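Sfrice_029225 (Spodoptera frugiperda, PDB 6I50) probably acts as a secreted cytokine of the tumour necrosis factor family, signalling as a trimer by binding a TNF receptor. Local coordinates at residues V39-P42 / T46-S49; G60-H65 / S153-V158; V74-L79 / L135-T140; E100-C105 / L127-G132; Q107-Y110 / D116-N119. All coordinates share one frame; numbering follows the deposited sequence.

Contact 1: residues V39-P42 / T46-S49; sequences VWYP and TVAS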
# COMPACT_ATOMS: atom_id res chain seq x y z
N VAL A 39 -17.17 4.53 -11.59
CA VAL A 39 -18.08 4.95 -10.52
C VAL A 39 -17.26 5.64 -9.44
O VAL A 39 -17.44 5.38 -8.24
CB VAL A 39 -18.87 3.75 -9.97
CG1 VAL A 39 -20.08 4.21 -9.17
CG2 VAL A 39 -19.32 2.85 -11.12
N TRP A 40 -16.34 6.52 -9.85
CA TRP A 40 -15.51 7.29 -8.94
C TRP A 40 -16.17 8.63 -8.61
O TRP A 40 -16.97 9.16 -9.39
CB TRP A 40 -14.13 7.58 -9.54
CG TRP A 40 -13.30 6.40 -9.94
CD1 TRP A 40 -12.71 6.19 -11.15
CD2 TRP A 40 -12.94 5.29 -9.11
NE1 TRP A 40 -12.01 5.01 -11.14
CE2 TRP A 40 -12.13 4.44 -9.90
CE3 TRP A 40 -13.21 4.93 -7.79
CZ2 TRP A 40 -11.59 3.25 -9.40
CZ3 TRP A 40 -12.69 3.74 -7.31
CH2 TRP A 40 -11.89 2.92 -8.11
N TYR A 41 -15.79 9.18 -7.46
CA TYR A 41 -16.22 10.51 -7.09
C TYR A 41 -15.18 11.08 -6.14
O TYR A 41 -14.67 10.35 -5.28
CB TYR A 41 -17.60 10.51 -6.41
CG TYR A 41 -18.24 11.87 -6.37
CD1 TYR A 41 -19.00 12.33 -7.45
CD2 TYR A 41 -18.09 12.70 -5.27
CE1 TYR A 41 -19.58 13.59 -7.42
CE2 TYR A 41 -18.67 13.96 -5.24
CZ TYR A 41 -19.41 14.40 -6.32
OH TYR A 41 -20.00 15.64 -6.30
N PRO A 42 -14.84 12.37 -6.26
CA PRO A 42 -13.85 12.95 -5.34
C PRO A 42 -14.31 12.89 -3.89
O PRO A 42 -15.48 13.14 -3.58
CB PRO A 42 -13.73 14.40 -5.84
CG PRO A 42 -15.00 14.66 -6.59
CD PRO A 42 -15.33 13.35 -7.24
N THR A 46 -11.05 16.55 -1.39
CA THR A 46 -10.67 16.86 -2.76
C THR A 46 -11.63 17.88 -3.37
O THR A 46 -11.20 18.85 -4.00
CB THR A 46 -10.63 15.57 -3.58
OG1 THR A 46 -9.59 14.73 -3.06
CG2 THR A 46 -10.36 15.86 -5.04
N VAL A 47 -12.94 17.68 -3.18
CA VAL A 47 -13.93 18.66 -3.65
C VAL A 47 -13.62 20.04 -3.09
O VAL A 47 -13.72 21.05 -3.81
CB VAL A 47 -15.35 18.21 -3.27
CG1 VAL A 47 -16.36 19.34 -3.50
CG2 VAL A 47 -15.75 16.96 -4.05
N ALA A 48 -13.26 20.11 -1.81
CA ALA A 48 -13.04 21.37 -1.11
C ALA A 48 -11.63 21.92 -1.25
O ALA A 48 -11.36 23.02 -0.75
CB ALA A 48 -13.36 21.19 0.37
N SER A 49 -10.73 21.21 -1.92
CA SER A 49 -9.33 21.63 -1.94
C SER A 49 -9.17 22.95 -2.68
O SER A 49 -9.65 23.10 -3.81
CB SER A 49 -8.48 20.56 -2.61
OG SER A 49 -7.15 21.03 -2.78

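Contact 2: residues G60-H65 / S153-V158; sequences GHVHVH and SFIGLV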
# COMPACT_ATOMS: atom_id res chain seq x y z
N GLY A 60 -14.50 8.52 -16.05
CA GLY A 60 -13.82 7.85 -14.97
C GLY A 60 -12.31 7.95 -15.00
O GLY A 60 -11.65 7.33 -14.17
N HIS A 61 -11.74 8.71 -15.93
CA HIS A 61 -10.29 8.87 -15.99
C HIS A 61 -9.85 9.96 -15.02
O HIS A 61 -10.55 10.96 -14.83
CB HIS A 61 -9.83 9.23 -17.40
CG HIS A 61 -9.97 8.11 -18.39
ND1 HIS A 61 -11.17 7.77 -18.97
CD2 HIS A 61 -9.04 7.28 -18.93
CE1 HIS A 61 -10.99 6.76 -19.80
NE2 HIS A 61 -9.71 6.45 -19.80
N VAL A 62 -8.70 9.76 -14.40
CA VAL A 62 -8.05 10.81 -13.63
C VAL A 62 -7.20 11.63 -14.59
O VAL A 62 -6.36 11.09 -15.32
CB VAL A 62 -7.19 10.23 -12.50
CG1 VAL A 62 -6.39 11.33 -11.83
CG2 VAL A 62 -8.08 9.53 -11.47
N HIS A 63 -7.42 12.94 -14.59
CA HIS A 63 -6.80 13.88 -15.53
C HIS A 63 -5.69 14.61 -14.78
O HIS A 63 -5.96 15.41 -13.88
CB HIS A 63 -7.89 14.82 -16.05
CG HIS A 63 -7.44 15.79 -17.10
ND1 HIS A 63 -6.12 16.02 -17.42
CD2 HIS A 63 -8.16 16.60 -17.91
CE1 HIS A 63 -6.05 16.92 -18.38
NE2 HIS A 63 -7.28 17.30 -18.69
N VAL A 64 -4.43 14.34 -15.15
CA VAL A 64 -3.26 14.94 -14.51
C VAL A 64 -2.98 16.28 -15.18
O VAL A 64 -2.99 16.38 -16.42
CB VAL A 64 -2.03 14.01 -14.62
CG1 VAL A 64 -0.78 14.66 -14.01
CG2 VAL A 64 -2.32 12.65 -13.96
N HIS A 65 -2.74 17.32 -14.38
CA HIS A 65 -2.50 18.66 -14.91
C HIS A 65 -1.09 19.18 -14.67
O HIS A 65 -0.76 20.25 -15.20
CB HIS A 65 -3.51 19.66 -14.31
CG HIS A 65 -4.93 19.31 -14.59
ND1 HIS A 65 -5.48 19.37 -15.85
CD2 HIS A 65 -5.91 18.87 -13.77
CE1 HIS A 65 -6.74 19.00 -15.80
NE2 HIS A 65 -7.03 18.69 -14.55
N SER A 153 -13.14 0.89 -2.43
CA SER A 153 -12.49 1.04 -3.73
C SER A 153 -12.17 2.51 -3.98
O SER A 153 -13.01 3.38 -3.70
CB SER A 153 -13.38 0.50 -4.86
OG SER A 153 -13.62 -0.89 -4.71
N PHE A 154 -10.97 2.78 -4.49
CA PHE A 154 -10.55 4.18 -4.63
C PHE A 154 -9.29 4.26 -5.49
O PHE A 154 -8.60 3.26 -5.73
CB PHE A 154 -10.30 4.82 -3.27
CG PHE A 154 -9.51 3.96 -2.31
CD1 PHE A 154 -8.12 3.92 -2.39
CD2 PHE A 154 -10.14 3.21 -1.34
CE1 PHE A 154 -7.39 3.13 -1.51
CE2 PHE A 154 -9.42 2.42 -0.46
CZ PHE A 154 -8.04 2.39 -0.54
N ILE A 155 -8.98 5.48 -5.92
CA ILE A 155 -7.74 5.81 -6.61
C ILE A 155 -7.33 7.21 -6.19
O ILE A 155 -8.16 8.12 -6.14
CB ILE A 155 -7.87 5.70 -8.15
CG1 ILE A 155 -6.60 6.23 -8.84
CG2 ILE A 155 -9.09 6.46 -8.66
CD1 ILE A 155 -6.54 5.94 -10.33
N GLY A 156 -6.07 7.37 -5.81
CA GLY A 156 -5.59 8.65 -5.33
C GLY A 156 -4.16 8.87 -5.77
O GLY A 156 -3.45 7.94 -6.16
N LEU A 157 -3.75 10.14 -5.74
CA LEU A 157 -2.40 10.48 -6.13
C LEU A 157 -1.98 11.77 -5.44
O LEU A 157 -2.80 12.67 -5.22
CB LEU A 157 -2.21 10.63 -7.65
CG LEU A 157 -3.29 10.83 -8.72
CD1 LEU A 157 -4.45 11.71 -8.30
CD2 LEU A 157 -2.62 11.41 -9.96
N VAL A 158 -0.69 11.84 -5.13
CA VAL A 158 -0.09 12.97 -4.43
C VAL A 158 1.20 13.30 -5.16
O VAL A 158 2.10 12.45 -5.26
CB VAL A 158 0.20 12.65 -2.95
CG1 VAL A 158 0.82 13.87 -2.27
CG2 VAL A 158 -1.06 12.20 -2.22

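Contact 3: residues V74-L79 / L135-T140; sequences VQIYYL and LAVRNT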
# COMPACT_ATOMS: atom_id res chain seq x y z
N VAL A 74 -4.09 2.61 -5.72
CA VAL A 74 -5.36 2.10 -6.22
C VAL A 74 -5.79 0.92 -5.37
O VAL A 74 -4.97 0.05 -5.04
CB VAL A 74 -5.26 1.67 -7.70
CG1 VAL A 74 -6.54 1.00 -8.17
CG2 VAL A 74 -4.91 2.85 -8.60
N GLN A 75 -7.08 0.86 -5.03
CA GLN A 75 -7.67 -0.33 -4.45
C GLN A 75 -8.99 -0.64 -5.14
O GLN A 75 -9.86 0.23 -5.24
CB GLN A 75 -7.91 -0.18 -2.94
CG GLN A 75 -8.56 -1.41 -2.32
CD GLN A 75 -8.44 -1.41 -0.81
OE1 GLN A 75 -7.33 -1.48 -0.28
NE2 GLN A 75 -9.58 -1.36 -0.12
N ILE A 76 -9.13 -1.87 -5.62
CA ILE A 76 -10.40 -2.37 -6.13
C ILE A 76 -10.85 -3.49 -5.20
O ILE A 76 -10.10 -4.45 -4.97
CB ILE A 76 -10.29 -2.87 -7.58
CG1 ILE A 76 -9.79 -1.74 -8.50
CG2 ILE A 76 -11.63 -3.41 -8.06
CD1 ILE A 76 -10.71 -0.53 -8.56
N TYR A 77 -12.05 -3.36 -4.66
CA TYR A 77 -12.62 -4.36 -3.75
C TYR A 77 -13.54 -5.25 -4.57
O TYR A 77 -14.64 -4.85 -4.95
CB TYR A 77 -13.35 -3.66 -2.61
CG TYR A 77 -13.74 -4.53 -1.43
CD1 TYR A 77 -14.74 -5.49 -1.55
CD2 TYR A 77 -13.16 -4.34 -0.19
CE1 TYR A 77 -15.12 -6.26 -0.46
CE2 TYR A 77 -13.54 -5.10 0.90
CZ TYR A 77 -14.52 -6.05 0.76
OH TYR A 77 -14.90 -6.82 1.84
N TYR A 78 -13.09 -6.47 -4.85
CA TYR A 78 -13.89 -7.41 -5.63
C TYR A 78 -14.82 -8.22 -4.73
O TYR A 78 -14.46 -8.58 -3.61
CB TYR A 78 -12.99 -8.37 -6.42
CG TYR A 78 -12.15 -7.68 -7.47
CD1 TYR A 78 -12.63 -7.46 -8.75
CD2 TYR A 78 -10.86 -7.25 -7.17
CE1 TYR A 78 -11.85 -6.83 -9.71
CE2 TYR A 78 -10.08 -6.63 -8.12
CZ TYR A 78 -10.57 -6.42 -9.38
OH TYR A 78 -9.77 -5.79 -10.31
N LEU A 79 -16.01 -8.49 -5.25
CA LEU A 79 -16.95 -9.43 -4.64
C LEU A 79 -17.38 -10.28 -5.83
O LEU A 79 -18.33 -9.95 -6.53
CB LEU A 79 -18.12 -8.73 -3.95
CG LEU A 79 -19.07 -9.65 -3.19
CD1 LEU A 79 -18.28 -10.58 -2.28
CD2 LEU A 79 -20.09 -8.86 -2.38
N LEU A 135 -5.42 8.64 -16.44
CA LEU A 135 -5.24 7.36 -15.77
C LEU A 135 -6.59 6.69 -15.62
O LEU A 135 -7.55 7.32 -15.16
CB LEU A 135 -4.60 7.53 -14.39
CG LEU A 135 -3.24 8.21 -14.36
CD1 LEU A 135 -2.79 8.39 -12.91
CD2 LEU A 135 -2.21 7.41 -15.14
N ALA A 136 -6.67 5.41 -16.00
CA ALA A 136 -7.86 4.61 -15.81
C ALA A 136 -7.47 3.27 -15.21
O ALA A 136 -6.37 2.76 -15.46
CB ALA A 136 -8.61 4.38 -17.12
N VAL A 137 -8.37 2.69 -14.43
CA VAL A 137 -8.21 1.35 -13.89
C VAL A 137 -9.12 0.42 -14.67
O VAL A 137 -10.34 0.66 -14.75
CB VAL A 137 -8.52 1.29 -12.39
CG1 VAL A 137 -8.14 -0.07 -11.83
CG2 VAL A 137 -7.80 2.39 -11.63
N ARG A 138 -8.56 -0.64 -15.24
CA ARG A 138 -9.34 -1.67 -15.91
C ARG A 138 -9.06 -3.02 -15.27
O ARG A 138 -7.96 -3.27 -14.77
CB ARG A 138 -9.01 -1.76 -17.41
CG ARG A 138 -9.55 -0.60 -18.23
CD ARG A 138 -9.30 -0.80 -19.72
NE ARG A 138 -9.91 0.28 -20.49
CZ ARG A 138 -9.34 1.48 -20.66
NH1 ARG A 138 -8.15 1.73 -20.14
NH2 ARG A 138 -9.96 2.42 -21.35
N ASN A 139 -10.05 -3.90 -15.28
CA ASN A 139 -9.78 -5.28 -14.93
C ASN A 139 -9.06 -5.95 -16.09
O ASN A 139 -9.20 -5.55 -17.25
CB ASN A 139 -11.08 -6.01 -14.59
CG ASN A 139 -11.81 -5.38 -13.42
OD1 ASN A 139 -11.18 -4.85 -12.49
ND2 ASN A 139 -13.14 -5.41 -13.46
N THR A 140 -8.23 -6.94 -15.78
CA THR A 140 -7.47 -7.61 -16.83
C THR A 140 -8.31 -8.58 -17.63
O THR A 140 -7.99 -8.85 -18.80
CB THR A 140 -6.27 -8.35 -16.25
OG1 THR A 140 -6.73 -9.50 -15.53
CG2 THR A 140 -5.49 -7.44 -15.32

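Contact 4: residues E100-C105 / L127-G132; sequences ETLLQC and LFLKAG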
# COMPACT_ATOMS: atom_id res chain seq x y z
N GLU A 100 -0.37 2.75 -21.82
CA GLU A 100 0.77 2.22 -21.08
C GLU A 100 0.26 1.67 -19.75
O GLU A 100 -0.54 2.32 -19.07
CB GLU A 100 1.83 3.29 -20.81
CG GLU A 100 2.65 3.69 -22.02
CD GLU A 100 3.66 4.79 -21.69
OE1 GLU A 100 3.67 5.27 -20.54
OE2 GLU A 100 4.44 5.18 -22.59
N THR A 101 0.74 0.48 -19.37
CA THR A 101 0.37 -0.13 -18.10
C THR A 101 1.43 0.23 -17.07
O THR A 101 2.60 -0.16 -17.21
CB THR A 101 0.25 -1.65 -18.25
OG1 THR A 101 -0.73 -1.96 -19.25
CG2 THR A 101 -0.16 -2.27 -16.93
N LEU A 102 1.04 0.98 -16.04
CA LEU A 102 1.98 1.47 -15.04
C LEU A 102 2.02 0.60 -13.80
O LEU A 102 3.06 0.53 -13.14
CB LEU A 102 1.62 2.90 -14.62
CG LEU A 102 1.61 3.93 -15.75
CD1 LEU A 102 1.49 5.33 -15.16
CD2 LEU A 102 2.86 3.81 -16.60
N LEU A 103 0.90 -0.05 -13.47
CA LEU A 103 0.74 -0.77 -12.22
C LEU A 103 -0.23 -1.91 -12.44
O LEU A 103 -1.17 -1.80 -13.23
CB LEU A 103 0.22 0.18 -11.13
CG LEU A 103 0.58 0.04 -9.66
CD1 LEU A 103 2.09 -0.05 -9.49
CD2 LEU A 103 0.02 1.26 -8.93
N GLN A 104 -0.00 -3.02 -11.74
CA GLN A 104 -0.90 -4.16 -11.82
C GLN A 104 -0.99 -4.84 -10.46
O GLN A 104 -0.01 -4.91 -9.72
CB GLN A 104 -0.45 -5.17 -12.88
CG GLN A 104 -1.42 -6.34 -13.08
CD GLN A 104 -1.13 -7.14 -14.33
OE1 GLN A 104 -0.21 -6.83 -15.08
NE2 GLN A 104 -1.92 -8.18 -14.56
N CYS A 105 -2.19 -5.34 -10.15
CA CYS A 105 -2.48 -6.07 -8.92
C CYS A 105 -3.20 -7.35 -9.29
O CYS A 105 -3.98 -7.38 -10.25
CB CYS A 105 -3.35 -5.22 -7.98
SG CYS A 105 -3.63 -5.89 -6.33
N LEU A 127 5.37 7.21 -9.33
CA LEU A 127 5.29 7.12 -10.78
C LEU A 127 5.50 8.49 -11.41
O LEU A 127 5.03 9.50 -10.88
CB LEU A 127 3.92 6.58 -11.21
CG LEU A 127 3.57 5.16 -10.76
CD1 LEU A 127 2.09 4.89 -11.02
CD2 LEU A 127 4.46 4.13 -11.45
N PHE A 128 6.21 8.54 -12.53
CA PHE A 128 6.33 9.78 -13.27
C PHE A 128 5.08 9.97 -14.11
O PHE A 128 4.72 9.09 -14.90
CB PHE A 128 7.57 9.79 -14.16
CG PHE A 128 7.63 10.98 -15.06
CD1 PHE A 128 8.09 12.20 -14.59
CD2 PHE A 128 7.16 10.90 -16.37
CE1 PHE A 128 8.11 13.31 -15.42
CE2 PHE A 128 7.19 12.00 -17.20
CZ PHE A 128 7.66 13.21 -16.72
N LEU A 129 4.42 11.11 -13.95
CA LEU A 129 3.23 11.45 -14.72
C LEU A 129 3.42 12.80 -15.38
O LEU A 129 4.02 13.71 -14.80
CB LEU A 129 1.98 11.48 -13.83
CG LEU A 129 1.70 10.20 -13.03
CD1 LEU A 129 0.54 10.40 -12.08
CD2 LEU A 129 1.43 9.03 -13.96
N LYS A 130 2.90 12.94 -16.60
CA LYS A 130 2.97 14.19 -17.35
C LYS A 130 1.63 14.92 -17.29
O LYS A 130 0.56 14.31 -17.28
CB LYS A 130 3.32 13.94 -18.82
CG LYS A 130 4.68 13.34 -19.06
CD LYS A 130 5.09 13.47 -20.52
CE LYS A 130 5.34 14.91 -20.90
NZ LYS A 130 6.26 15.01 -22.06
N ALA A 131 1.71 16.26 -17.28
CA ALA A 131 0.53 17.06 -17.55
C ALA A 131 -0.14 16.56 -18.82
O ALA A 131 0.53 16.31 -19.83
CB ALA A 131 0.91 18.54 -17.68
N GLY A 132 -1.45 16.38 -18.76
CA GLY A 132 -2.20 15.84 -19.88
C GLY A 132 -2.41 14.34 -19.85
O GLY A 132 -3.19 13.82 -20.65

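Contact 5: residues Q107-Y110 / D116-N119; sequences QSSY and DKPN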
# COMPACT_ATOMS: atom_id res chain seq x y z
N GLN A 107 -4.95 -11.18 -7.49
CA GLN A 107 -5.22 -12.12 -6.41
C GLN A 107 -5.88 -13.35 -7.01
O GLN A 107 -6.71 -13.23 -7.92
CB GLN A 107 -6.12 -11.50 -5.34
CG GLN A 107 -6.06 -12.16 -3.96
CD GLN A 107 -6.91 -13.41 -3.84
OE1 GLN A 107 -6.69 -14.24 -2.96
NE2 GLN A 107 -7.88 -13.56 -4.74
N SER A 108 -5.53 -14.54 -6.51
CA SER A 108 -6.00 -15.76 -7.14
C SER A 108 -6.04 -16.90 -6.14
O SER A 108 -5.14 -17.06 -5.32
CB SER A 108 -5.11 -16.15 -8.33
OG SER A 108 -5.67 -17.23 -9.07
N SER A 109 -7.11 -17.69 -6.23
CA SER A 109 -7.21 -18.93 -5.47
C SER A 109 -8.15 -19.85 -6.22
O SER A 109 -9.05 -19.39 -6.92
CB SER A 109 -7.71 -18.69 -4.04
OG SER A 109 -9.05 -18.26 -4.06
N TYR A 110 -7.92 -21.15 -6.09
CA TYR A 110 -8.70 -22.14 -6.82
C TYR A 110 -9.92 -22.56 -6.03
O TYR A 110 -9.84 -22.83 -4.83
CB TYR A 110 -7.84 -23.36 -7.16
CG TYR A 110 -8.61 -24.43 -7.91
CD1 TYR A 110 -8.72 -24.39 -9.30
CD2 TYR A 110 -9.24 -25.47 -7.24
CE1 TYR A 110 -9.43 -25.36 -9.99
CE2 TYR A 110 -9.96 -26.44 -7.92
CZ TYR A 110 -10.04 -26.38 -9.30
OH TYR A 110 -10.75 -27.35 -9.97
N ASP A 116 -19.00 -16.54 -4.58
CA ASP A 116 -18.66 -15.13 -4.44
C ASP A 116 -17.85 -14.92 -3.17
O ASP A 116 -18.19 -15.45 -2.11
CB ASP A 116 -19.92 -14.27 -4.40
CG ASP A 116 -20.58 -14.11 -5.75
OD1 ASP A 116 -19.88 -14.20 -6.78
OD2 ASP A 116 -21.81 -13.89 -5.79
N LYS A 117 -16.76 -14.16 -3.27
CA LYS A 117 -15.97 -13.90 -2.08
C LYS A 117 -15.30 -12.54 -2.19
O LYS A 117 -14.99 -12.09 -3.30
CB LYS A 117 -14.93 -14.99 -1.83
CG LYS A 117 -13.97 -15.22 -2.96
CD LYS A 117 -13.52 -16.66 -2.92
CE LYS A 117 -13.35 -17.21 -4.32
NZ LYS A 117 -12.27 -16.49 -5.05
N PRO A 118 -15.06 -11.88 -1.06
CA PRO A 118 -14.49 -10.53 -1.08
C PRO A 118 -12.97 -10.55 -1.08
O PRO A 118 -12.36 -11.29 -0.30
CB PRO A 118 -15.03 -9.91 0.21
CG PRO A 118 -15.15 -11.07 1.14
CD PRO A 118 -15.49 -12.27 0.30
N ASN A 119 -12.36 -9.74 -1.95
CA ASN A 119 -10.90 -9.59 -2.00
C ASN A 119 -10.59 -8.18 -2.45
O ASN A 119 -10.98 -7.78 -3.55
CB ASN A 119 -10.28 -10.59 -2.97
CG ASN A 119 -10.08 -11.96 -2.36
OD1 ASN A 119 -9.22 -12.15 -1.50
ND2 ASN A 119 -10.87 -12.93 -2.82
O HOH W 1 -11.56 -18.96 -5.99
O HOH W 2 -9.26 -15.73 -3.43

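Contact 1: residues V39-P42 / T46-S49
Pro42 and Val47 make the main touch between residues 39-42 and 46-49. The proline ring presents its CB-CG edge to one valine methyl, and the two side chains cross obliquely. Val47 CG2 lies 3.5 Å from Pro42 CG, with Pro42 CB 3.7 Å from the same Val47 CG2. The valine torsion decides which methyl is used. CG1 is anti to the backbone N (chi1 169°), which leaves CG2 beside that N and aimed at the proline. Thr46 adds its own methyl from the residue before. Its CG2 reaches Pro42 CB at 3.8 Å, so two methyls meet the same proline carbon. Tyr41 is a looser partner. Its CE2 stands 4.4 Å from Val47 CG2, an oblique approach. The face of that ring is used closer to home, where Pro42 CD sits 3.3 Å above the plane of Tyr41, toward the rim.

The contact is purely apolar. The hydroxyl of Thr46 is directed elsewhere and bonds His7 N on strand 5-10. Within residues 46-49, Ser49 N closes the turn on Thr46 O at 3.2 Å. Further out, Tyr41 pairs through its backbone with His9, which fixes strand 40-42 against strand 5-10. Trp40 points to the interior and packs on Phe8, Met148 and Ile155. Pro42 also rests on Phe8 and Leu56.

The arrangement is a strand end folding back on a short helical turn, 44-47. It belongs to the connection that leads from one sheet of the TNF jelly roll to the other.

Contact 2: residues G60-H65 / S153-V158
With chi1 of Val62 at 173°, its two methyls are sent to different residues of the facing strand: CG2 goes to Ile155 and CG1 to Leu157. Ile155 is extended, and its terminal CD1 comes tip to tip with Val62 CG2 at 4.1 Å. Leu157 is unusual. Its chi1 of 17° is near eclipsed, a sign of strain or of an uncertain fit. Val62 and Leu157 run antiparallel, flank against flank, with Val62 CG1 and Leu157 CD1 4.0 Å apart. The other leucine methyl serves Val64, whose CG2 is 4.2 Å from Leu157 CD2. Leu157 thus forks between two valines of residues 60-65.

All four residues are buried, and the touches between them are apolar. The distances are those of ordinary methyl packing. Pro54 touches both Val62 and Leu157. Phe8 of strand 5-10 also lies on Val62.

The two segments belong to opposite sheets of the jelly roll. Strand 62-63 joins strand 134-139 through the backbone bond of Val62 with Leu135. Strand 144-161 runs in the facing sheet beside strand 68-80, and Ile155 packs there on Val74 and across the sandwich on Val137.

Contact 3: residues V74-L79 / L135-T140
The contact belongs to the centre of the TNF jelly-roll sandwich, where strand 68-80 of one sheet faces strand 134-139 of the other. Val74 and Val137 meet tip to tip, with Val74 CG1 3.9 Å from Val137 CG2. The second valine methyl is shared. Val137 CG1 lies 4.1 Å from Ile76 CG1, and these two side chains lie alongside, each reaching past the other.

A polar pair ends this row. Tyr78 OH donates to Asn139 OD1 over 2.8 Å. The hydroxyl approaches from above the carbonyl plane, 44° out of it. The amide comes to the edge of the tyrosine ring, near the ring plane. Asn139 CG is beside the backbone N and anti to the carbonyl carbon (chi1 -60°), and this carries the amide to the hydroxyl. The same OD1 also bonds His37 NE2, so two partners grip one buried oxygen. The ring of Tyr78 is steadied by its own strand, since Ile76 CG2 sits 3.4 Å above one face.

The strand axes approach to 9.6 Å and run 31° apart, the layering of two sheets and not of neighbours in one. Strand 68-80 pairs with strands 117-129 and 144-161 through backbone bonds such as Val74 with Ser123 and Gln75 with Phe154. Trp87 of strand 84-92, in the sheet of strand 134-139, packs on Ile76 and Tyr78.

Contact 4: residues E100-C105 / L127-G132
Apolar packing is the direct contact between residues 100-105 and 127-132, and Leu102 is its centre. Leu102 meets two leucines with different parts of its side chain. With CG beside the backbone N (chi1 -59°), it leaves CB to Leu127 and swings CD1 to Leu129. Leu102 CB touches Leu127 CD1 at 4.1 Å, while Leu102 CD1 reaches Leu129 CD2 at 3.9 Å. Leu127 and Leu129 also pack on Val72 of strand 68-80, and Leu129 on Tyr70.

The backbone of residues 100-105 is kinked here. Leu102 has a psi of -29°, far from extended, and both Leu102 and Leu103 bond Leu89 of strand 84-92. This fits a classic beta bulge. It turns both successive side chains toward residues 127-132.

An ionic and polar link runs through Arg91 of strand 84-92. Arg91 forms a salt bridge with Glu100 OE1 and also bonds Phe128 O, so one guanidinium ties the two segments together. Another polar bond leaves the chain: Gln104 O bonds Gln75 NE2 of the third subunit, and Leu103 packs on Phe154 of that subunit.

One covalent link belongs to the region. Cys105 is joined to Cys121, which lies earlier on the same strand as Leu127.

The chemistry implies three kinds of fastening between strands 100-108 and 117-129: a disulfide, the Arg91 bridge and leucine packing. The leucines join the two sheets away from the disulfide.

Contact 5: residues Q107-Y110 / D116-N119
Residues 107-110 and 116-119 are both extended, and their backbones stand apart, with Gln107 CA 7.6 Å from Asn119 CA. Each instead pairs with another strand, Gln107 with Ile85 and Asn119 with Tyr78. Side chains and two waters bridge them.

The amides of Gln107 and Asn119 stack, their planes 17° apart, although the side chains cross at about a right angle. Gln107 CD lies 3.5 Å from Asn119 OD1. That oxygen has a firmer partner elsewhere, the backbone N of Ser108 in the second subunit.

Lys117 and Ser109 are linked through water. Lys117 CG sits between the backbone N and the carbonyl carbon (chi1 57°), and the chain bends again near its end to bring the amine across. Lys117 NZ gives a 2.7 Å bond to water 1, which can in turn donate to Ser109 O, 2.7 Å from the water. Water 2 is 2.6 Å from Ser109 OG and accepts a weak bond from Asn119 ND2.

Gln107 and Ser109 each pack on their own counterparts in both other subunits, which places the contact close to the threefold axis of the trimer. Strand 100-108 lies beside strand 84-92 in one sheet, and strand 117-129 beside strand 68-80 in the facing one. The short loop 109-116 joins them.

In the fold
All five contacts lie in one jelly roll of two antiparallel sheets. Contacts 2 and 3 are the central ones, with centres 12 Å apart, each spanning the two sheets. Contact 1 precedes them in the chain, and its Trp40 touches both. Along the chain the rest are nested: contact 5 within contact 4, contact 4 within contact 3, and contact 3 within contact 2. Contacts 4 and 5 use the same two strands, 100-108 and 117-129, yet their centres are 26 Å apart. Both touch the third subunit, and contacts 2, 3 and 5 touch the second, so the sandwich takes part in the trimer through several strands.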